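Local coordinates for peptide ABC transporter, peptide-binding protein (Thermus thermophilus, PDB 2D5W) that binds oligopeptides and probably hands them to an ABC transporter for import across the membrane, at residues A[261-266]-A[282-287]; A[275-280]-A[346-351]; A[77-82]-A[520-525]. All blocks are in the same frame, centred on the assembly; numbering follows the deposited sequence.

Contact 1 of 3, residues A[261-266]-A[282-287]; sequences AVIGGS and SPQLVR
Ile-263 reaches across to the backbone of Gln-284 and to the side chain of Leu-285, and these two meetings make up most of the contact. The CA atoms of Ile-263 and Leu-285 lie 5.8 Å apart, which brings the last turn of one helix close to a single short turn of the other. The longer branch of Ile-263 does the touching: CG1 stands anti to the carbonyl carbon (chi1 -65°) and the chain runs on extended, so that CD1 arrives 3.3 Å from Gln-284 O. Behind that tip, Ile-263 CG1 packs 3.7 Å from Leu-285 CD1, the two side chains passing at a slant. Leu-285 is buried, and its CD1 also lies near Val-262 CG1, at 4.3 Å, so this one methyl sits by both aliphatic neighbours. Gln-284 takes part with its aliphatic base, its CG 3.8 Å from Ile-263 CD1; the chain then bends at chi2 and carries the amide away from the helix opposite. No hydrogen bond joins the segments. In the short helix, Ser-282, at the N-cap position, offers its carbonyl O to both Leu-285 N and Val-286 N. Gly-265 ends helix 255-264 with a positive phi of 101°, where a CB would press on the preceding carbonyl. Leu-259, one turn before Ile-263 on that helix, extends the apolar surface met by Gln-284 and Leu-285, while Val-555 of strand 544-557 packs against both Val-262 and Leu-285, seating the two helices against the strand.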
# COMPACT_ATOMS: atom_id res chain seq x y z
N ALA A 261 -3.42 -17.06 18.72
CA ALA A 261 -2.51 -17.98 18.04
C ALA A 261 -1.05 -17.57 18.27
O ALA A 261 -0.18 -18.41 18.51
CB ALA A 261 -2.83 -18.03 16.55
N VAL A 262 -0.78 -16.27 18.19
CA VAL A 262 0.58 -15.78 18.39
C VAL A 262 1.05 -16.06 19.82
O VAL A 262 2.19 -16.49 20.03
CB VAL A 262 0.67 -14.26 18.09
CG1 VAL A 262 2.02 -13.71 18.53
CG2 VAL A 262 0.47 -14.02 16.60
N ILE A 263 0.18 -15.85 20.80
CA ILE A 263 0.54 -16.12 22.19
C ILE A 263 0.84 -17.61 22.37
O ILE A 263 1.74 -17.98 23.13
CB ILE A 263 -0.60 -15.71 23.15
CG1 ILE A 263 -0.80 -14.19 23.11
CG2 ILE A 263 -0.28 -16.17 24.57
CD1 ILE A 263 -2.03 -13.71 23.85
N GLY A 264 0.08 -18.44 21.67
CA GLY A 264 0.23 -19.89 21.76
C GLY A 264 1.59 -20.46 21.41
O GLY A 264 1.94 -21.55 21.87
N GLY A 265 2.35 -19.76 20.57
CA GLY A 265 3.68 -20.22 20.23
C GLY A 265 3.93 -20.92 18.91
O GLY A 265 5.09 -21.18 18.58
N SER A 266 2.89 -21.23 18.14
CA SER A 266 3.10 -21.92 16.87
C SER A 266 3.51 -21.00 15.72
O SER A 266 3.87 -21.47 14.65
CB SER A 266 1.84 -22.71 16.48
OG SER A 266 0.76 -21.84 16.15
N SER A 282 -0.86 -5.63 24.96
CA SER A 282 -1.86 -6.22 25.84
C SER A 282 -1.17 -7.15 26.83
O SER A 282 -0.19 -7.82 26.49
CB SER A 282 -2.91 -6.99 25.03
OG SER A 282 -2.38 -8.16 24.44
N PRO A 283 -1.67 -7.22 28.07
CA PRO A 283 -1.06 -8.10 29.08
C PRO A 283 -1.03 -9.58 28.73
O PRO A 283 -0.08 -10.28 29.07
CB PRO A 283 -1.88 -7.80 30.34
CG PRO A 283 -3.22 -7.41 29.79
CD PRO A 283 -2.85 -6.52 28.62
N GLN A 284 -2.07 -10.08 28.05
CA GLN A 284 -2.10 -11.49 27.70
C GLN A 284 -0.95 -11.88 26.78
O GLN A 284 -0.55 -13.05 26.73
CB GLN A 284 -3.44 -11.87 27.05
CG GLN A 284 -3.85 -11.04 25.85
CD GLN A 284 -4.76 -9.88 26.22
OE1 GLN A 284 -4.45 -9.10 27.12
NE2 GLN A 284 -5.88 -9.76 25.52
N LEU A 285 -0.40 -10.91 26.05
CA LEU A 285 0.73 -11.16 25.16
C LEU A 285 2.04 -10.86 25.89
O LEU A 285 2.94 -11.69 25.92
CB LEU A 285 0.64 -10.30 23.90
CG LEU A 285 1.85 -10.38 22.96
CD1 LEU A 285 1.92 -11.76 22.32
CD2 LEU A 285 1.74 -9.31 21.90
N VAL A 286 2.12 -9.67 26.46
CA VAL A 286 3.33 -9.25 27.17
C VAL A 286 3.75 -10.21 28.27
O VAL A 286 4.93 -10.53 28.41
CB VAL A 286 3.14 -7.83 27.76
CG1 VAL A 286 4.35 -7.44 28.60
CG2 VAL A 286 2.94 -6.83 26.62
N ARG A 287 2.79 -10.70 29.05
CA ARG A 287 3.10 -11.61 30.14
C ARG A 287 3.49 -13.01 29.69
O ARG A 287 3.98 -13.81 30.48
CB ARG A 287 1.93 -11.68 31.11
CG ARG A 287 1.67 -10.36 31.81
CD ARG A 287 0.49 -10.44 32.74
NE ARG A 287 0.39 -9.25 33.58
CZ ARG A 287 -0.39 -9.16 34.65
NH1 ARG A 287 -0.41 -8.04 35.36
NH2 ARG A 287 -1.15 -10.19 35.02

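Contact 2 of 3, residues A[275-280]-A[346-351]; sequences LTFDQG and DGLQPV
Phe-277 and Gln-349 mark the closest approach of the backbones, yet their CA atoms remain 8.0 Å apart, so side chains must bridge the gap. Residues 277-280 form a weakly bonded helical turn, whereas 346-351 is irregular: Asp-346 leaves helix 337-345 with positive phi, and Gly-347 follows with another. Phe-277 sends its ring across with CG anti to the backbone N (chi1 -166°), and the extended chain of Gln-349 slides past it in the opposite direction. Gln-349 CG lies 3.8 Å from the Phe-277 ring centroid, 17° off the normal, a CH-pi contact over one face. The amide follows in a stacked arrangement, its plane 25° from that of the ring, with Gln-349 CD only 3.4 Å from Phe-277 CG. The side chains of Leu-348 and Phe-277 cross at about a right angle, Leu-348 CB 3.5 Å from Phe-277 CZ. The contact thus joins the helical turn after strand 269-270 to the loop leaving helix 337-345, beside strand 544-557 of the large mixed sheet in this family 5 solute-binding fold. That strand fixes the amide: Ala-551 N donates to Gln-349 OE1, while Gln-349 NE2 donates to a water, 3.1 Å away, that also accepts from Phe-277 N. Replacing Phe-277 by an alanine would probably open a gap beside Leu-348 and leave Gln-349 CG and its amide without the ring they lie against. The turn is secured at its start by Gln-279 OE1, which accepts from Thr-276 N at 2.9 Å on an in-plane lone pair, and by Thr-276 OG1, which donates to Asp-278 OD2 at 2.6 Å.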
# COMPACT_ATOMS: atom_id res chain seq x y z
N LEU A 275 -1.26 -7.95 13.97
CA LEU A 275 -1.84 -7.41 15.19
C LEU A 275 -1.84 -5.89 15.20
O LEU A 275 -0.99 -5.26 14.56
CB LEU A 275 -1.05 -7.91 16.40
CG LEU A 275 -0.86 -9.42 16.53
CD1 LEU A 275 0.04 -9.72 17.73
CD2 LEU A 275 -2.21 -10.11 16.67
N THR A 276 -2.77 -5.30 15.94
CA THR A 276 -2.82 -3.86 16.03
C THR A 276 -2.01 -3.40 17.25
O THR A 276 -1.67 -4.21 18.11
CB THR A 276 -4.28 -3.35 16.06
OG1 THR A 276 -5.00 -4.00 17.11
CG2 THR A 276 -4.96 -3.65 14.74
N PHE A 277 -1.70 -2.12 17.30
CA PHE A 277 -0.88 -1.54 18.37
C PHE A 277 -1.29 -1.94 19.78
O PHE A 277 -0.45 -2.35 20.59
CB PHE A 277 -0.90 -0.02 18.23
CG PHE A 277 0.15 0.69 19.05
CD1 PHE A 277 1.42 0.92 18.53
CD2 PHE A 277 -0.15 1.15 20.32
CE1 PHE A 277 2.38 1.60 19.27
CE2 PHE A 277 0.81 1.83 21.08
CZ PHE A 277 2.08 2.05 20.55
N ASP A 278 -2.58 -1.81 20.08
CA ASP A 278 -3.11 -2.15 21.39
C ASP A 278 -2.87 -3.62 21.74
O ASP A 278 -2.59 -3.96 22.89
CB ASP A 278 -4.62 -1.85 21.43
CG ASP A 278 -5.39 -2.52 20.30
OD1 ASP A 278 -6.34 -3.27 20.59
OD2 ASP A 278 -5.04 -2.28 19.12
N GLN A 279 -2.97 -4.50 20.75
CA GLN A 279 -2.76 -5.91 21.01
C GLN A 279 -1.30 -6.21 21.34
O GLN A 279 -1.00 -7.06 22.18
CB GLN A 279 -3.19 -6.74 19.80
CG GLN A 279 -4.66 -6.58 19.46
CD GLN A 279 -5.06 -7.42 18.27
OE1 GLN A 279 -4.50 -7.28 17.18
NE2 GLN A 279 -6.03 -8.30 18.47
N GLY A 280 -0.39 -5.49 20.68
CA GLY A 280 1.02 -5.69 20.92
C GLY A 280 1.45 -5.36 22.34
O GLY A 280 2.47 -5.86 22.81
N ASP A 346 -3.10 4.82 24.65
CA ASP A 346 -2.39 5.67 25.61
C ASP A 346 -1.68 6.80 24.89
O ASP A 346 -0.63 7.28 25.32
CB ASP A 346 -1.39 4.86 26.43
CG ASP A 346 -2.05 3.99 27.49
OD1 ASP A 346 -2.98 4.49 28.16
OD2 ASP A 346 -1.64 2.83 27.65
N GLY A 347 -2.27 7.23 23.77
CA GLY A 347 -1.73 8.31 22.97
C GLY A 347 -0.45 8.03 22.21
O GLY A 347 0.09 8.92 21.55
N LEU A 348 0.03 6.79 22.28
CA LEU A 348 1.28 6.43 21.61
C LEU A 348 1.20 6.43 20.08
O LEU A 348 2.23 6.49 19.40
CB LEU A 348 1.78 5.09 22.16
CG LEU A 348 2.12 5.19 23.65
CD1 LEU A 348 2.51 3.83 24.19
CD2 LEU A 348 3.25 6.20 23.87
N GLN A 349 -0.01 6.35 19.54
CA GLN A 349 -0.23 6.47 18.09
C GLN A 349 -1.02 7.77 18.09
O GLN A 349 -2.19 7.80 18.46
CB GLN A 349 -1.04 5.29 17.54
CG GLN A 349 -0.18 4.03 17.41
CD GLN A 349 -0.84 2.91 16.62
OE1 GLN A 349 -0.19 2.23 15.84
NE2 GLN A 349 -2.14 2.71 16.84
N PRO A 350 -0.37 8.87 17.71
CA PRO A 350 -0.98 10.20 17.68
C PRO A 350 -2.01 10.52 16.62
O PRO A 350 -1.96 9.99 15.51
CB PRO A 350 0.23 11.12 17.55
CG PRO A 350 1.10 10.34 16.61
CD PRO A 350 1.00 8.92 17.15
N VAL A 351 -2.93 11.40 16.98
CA VAL A 351 -3.95 11.85 16.05
C VAL A 351 -3.23 12.50 14.88
O VAL A 351 -2.24 13.22 15.07
CB VAL A 351 -4.88 12.89 16.72
CG1 VAL A 351 -5.83 13.48 15.70
CG2 VAL A 351 -5.66 12.24 17.86
O HOH W 1 -2.93 -0.03 15.61

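Contact 3 of 3, residues A[77-82]-A[520-525]; sequences GKKRLE and LEFDPE
Apolar touching comes first, between Lys-79 and Phe-522 and between Lys-78 and Leu-520. Lys-79 CD lies over one face of the Phe-522 ring, 4.2 Å from its centroid and 25° off the normal, offset toward the rim; the contact is CH-pi. Alongside, the extended methylene chain of Lys-78 passes Leu-520 at a slant, with CE 3.8 Å from Leu-520 CD1. Water-mediated bonding comes next. The Lys-79 chain is straight until chi4 (58°), where it bends and directs NZ to a water 3.0 Å away. The same water donates to Gly-77 O and to Leu-520 O, each at 2.8 Å, and so ties both backbones to one ammonium group. In the fold, the contact sets one end region of strand 78-86, in the four-stranded antiparallel sheet, against the linker between helices 509-518 and 524-541. Of the polar contacts within each segment, Glu-521 OE2 accepts from Asp-523 N at 3.0 Å through its anti lone pair, and Asp-523, as N-cap of helix 524-541, receives the N-H of Arg-526. On the strand, Arg-80 grips Glu-82 OE1 side-on, NE at 3.0 Å and NH2 at 3.1 Å, with the oxygen in the guanidinium plane; Glu-142 pairs with Arg-80 NH1, and Arg-70 and Arg-130 with Glu-82 OE2.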
# COMPACT_ATOMS: atom_id res chain seq x y z
N GLY A 77 13.98 24.27 -15.97
CA GLY A 77 14.24 23.71 -14.66
C GLY A 77 13.86 22.25 -14.55
O GLY A 77 13.84 21.70 -13.45
N LYS A 78 13.56 21.62 -15.68
CA LYS A 78 13.19 20.20 -15.69
C LYS A 78 14.38 19.37 -16.13
O LYS A 78 15.31 19.88 -16.77
CB LYS A 78 11.97 19.97 -16.59
CG LYS A 78 10.70 20.60 -16.02
CD LYS A 78 9.48 20.31 -16.88
CE LYS A 78 8.22 20.90 -16.26
NZ LYS A 78 7.01 20.62 -17.08
N LYS A 79 14.36 18.08 -15.80
CA LYS A 79 15.47 17.20 -16.12
C LYS A 79 15.06 15.86 -16.71
O LYS A 79 13.90 15.44 -16.63
CB LYS A 79 16.26 16.90 -14.85
CG LYS A 79 16.65 18.12 -14.03
CD LYS A 79 17.11 17.70 -12.64
CE LYS A 79 17.61 18.88 -11.83
NZ LYS A 79 16.57 19.93 -11.69
N ARG A 80 16.05 15.20 -17.29
CA ARG A 80 15.91 13.87 -17.87
C ARG A 80 16.89 13.05 -17.05
O ARG A 80 18.04 13.44 -16.88
CB ARG A 80 16.34 13.86 -19.33
CG ARG A 80 16.37 12.48 -19.98
CD ARG A 80 17.17 12.53 -21.28
NE ARG A 80 17.26 11.25 -21.96
CZ ARG A 80 16.29 10.74 -22.73
NH1 ARG A 80 15.16 11.40 -22.91
NH2 ARG A 80 16.47 9.56 -23.31
N LEU A 81 16.42 11.94 -16.50
CA LEU A 81 17.29 11.07 -15.72
C LEU A 81 17.40 9.72 -16.42
O LEU A 81 16.39 9.14 -16.82
CB LEU A 81 16.72 10.83 -14.32
CG LEU A 81 17.43 9.71 -13.54
CD1 LEU A 81 18.86 10.12 -13.21
CD2 LEU A 81 16.65 9.38 -12.28
N GLU A 82 18.64 9.26 -16.60
CA GLU A 82 18.89 7.95 -17.20
C GLU A 82 19.58 7.13 -16.13
O GLU A 82 20.50 7.60 -15.45
CB GLU A 82 19.76 8.07 -18.45
CG GLU A 82 19.05 8.73 -19.62
CD GLU A 82 19.74 8.50 -20.95
OE1 GLU A 82 19.21 8.99 -21.98
OE2 GLU A 82 20.79 7.83 -20.98
N LEU A 520 9.16 17.90 -8.77
CA LEU A 520 10.23 18.29 -9.70
C LEU A 520 11.31 19.08 -8.96
O LEU A 520 12.34 19.42 -9.55
CB LEU A 520 9.67 19.17 -10.81
CG LEU A 520 8.65 18.58 -11.78
CD1 LEU A 520 8.03 19.70 -12.61
CD2 LEU A 520 9.31 17.55 -12.68
N GLU A 521 11.06 19.38 -7.69
CA GLU A 521 12.01 20.14 -6.90
C GLU A 521 13.06 19.26 -6.26
O GLU A 521 12.77 18.50 -5.33
CB GLU A 521 11.29 20.94 -5.81
CG GLU A 521 12.22 21.83 -5.02
CD GLU A 521 13.00 22.78 -5.91
OE1 GLU A 521 12.38 23.70 -6.48
OE2 GLU A 521 14.23 22.59 -6.07
N PHE A 522 14.30 19.35 -6.74
CA PHE A 522 15.36 18.53 -6.18
C PHE A 522 15.99 19.13 -4.93
O PHE A 522 16.81 18.49 -4.28
CB PHE A 522 16.42 18.22 -7.24
CG PHE A 522 15.98 17.16 -8.21
CD1 PHE A 522 15.03 17.44 -9.19
CD2 PHE A 522 16.48 15.87 -8.11
CE1 PHE A 522 14.57 16.44 -10.04
CE2 PHE A 522 16.02 14.86 -8.96
CZ PHE A 522 15.07 15.15 -9.93
N ASP A 523 15.59 20.35 -4.59
CA ASP A 523 16.09 20.97 -3.37
C ASP A 523 15.13 20.55 -2.26
O ASP A 523 13.94 20.85 -2.31
CB ASP A 523 16.10 22.49 -3.50
CG ASP A 523 16.52 23.16 -2.21
OD1 ASP A 523 15.63 23.66 -1.48
OD2 ASP A 523 17.73 23.17 -1.91
N PRO A 524 15.64 19.85 -1.24
CA PRO A 524 14.79 19.39 -0.13
C PRO A 524 13.94 20.45 0.56
O PRO A 524 12.77 20.21 0.86
CB PRO A 524 15.79 18.74 0.82
CG PRO A 524 16.85 18.22 -0.11
CD PRO A 524 17.03 19.37 -1.06
N GLU A 525 14.52 21.62 0.83
CA GLU A 525 13.78 22.67 1.52
C GLU A 525 12.66 23.27 0.69
O GLU A 525 11.55 23.45 1.20
CB GLU A 525 14.73 23.77 1.99
CG GLU A 525 14.04 24.82 2.86
CD GLU A 525 13.26 24.20 4.01
OE1 GLU A 525 13.89 23.53 4.86
OE2 GLU A 525 12.03 24.39 4.06
O HOH W 2 13.65 19.35 -11.98

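Contacts 1 and 2 are neighbours, their centres about 17 Å apart, and both rest on strand 544-557. They touch directly: Leu-285 CD2 lies 3.6 Å from Gln-279 O, where the short helices 277-280 and 283-286 follow one another. Contact 3 stands apart, about 49 Å centre to centre from contact 1 and 37 Å from contact 2, and uses a different sheet. Burial and chemistry differ accordingly. Contact 2 is the buried one, with an aromatic ring against an amide; contact 1 is partly buried and aliphatic; contact 3 is a surface contact, where lysine chains cover apolar groups. None has a direct hydrogen bond between its segments; contacts 2 and 3 are each bridged by a water.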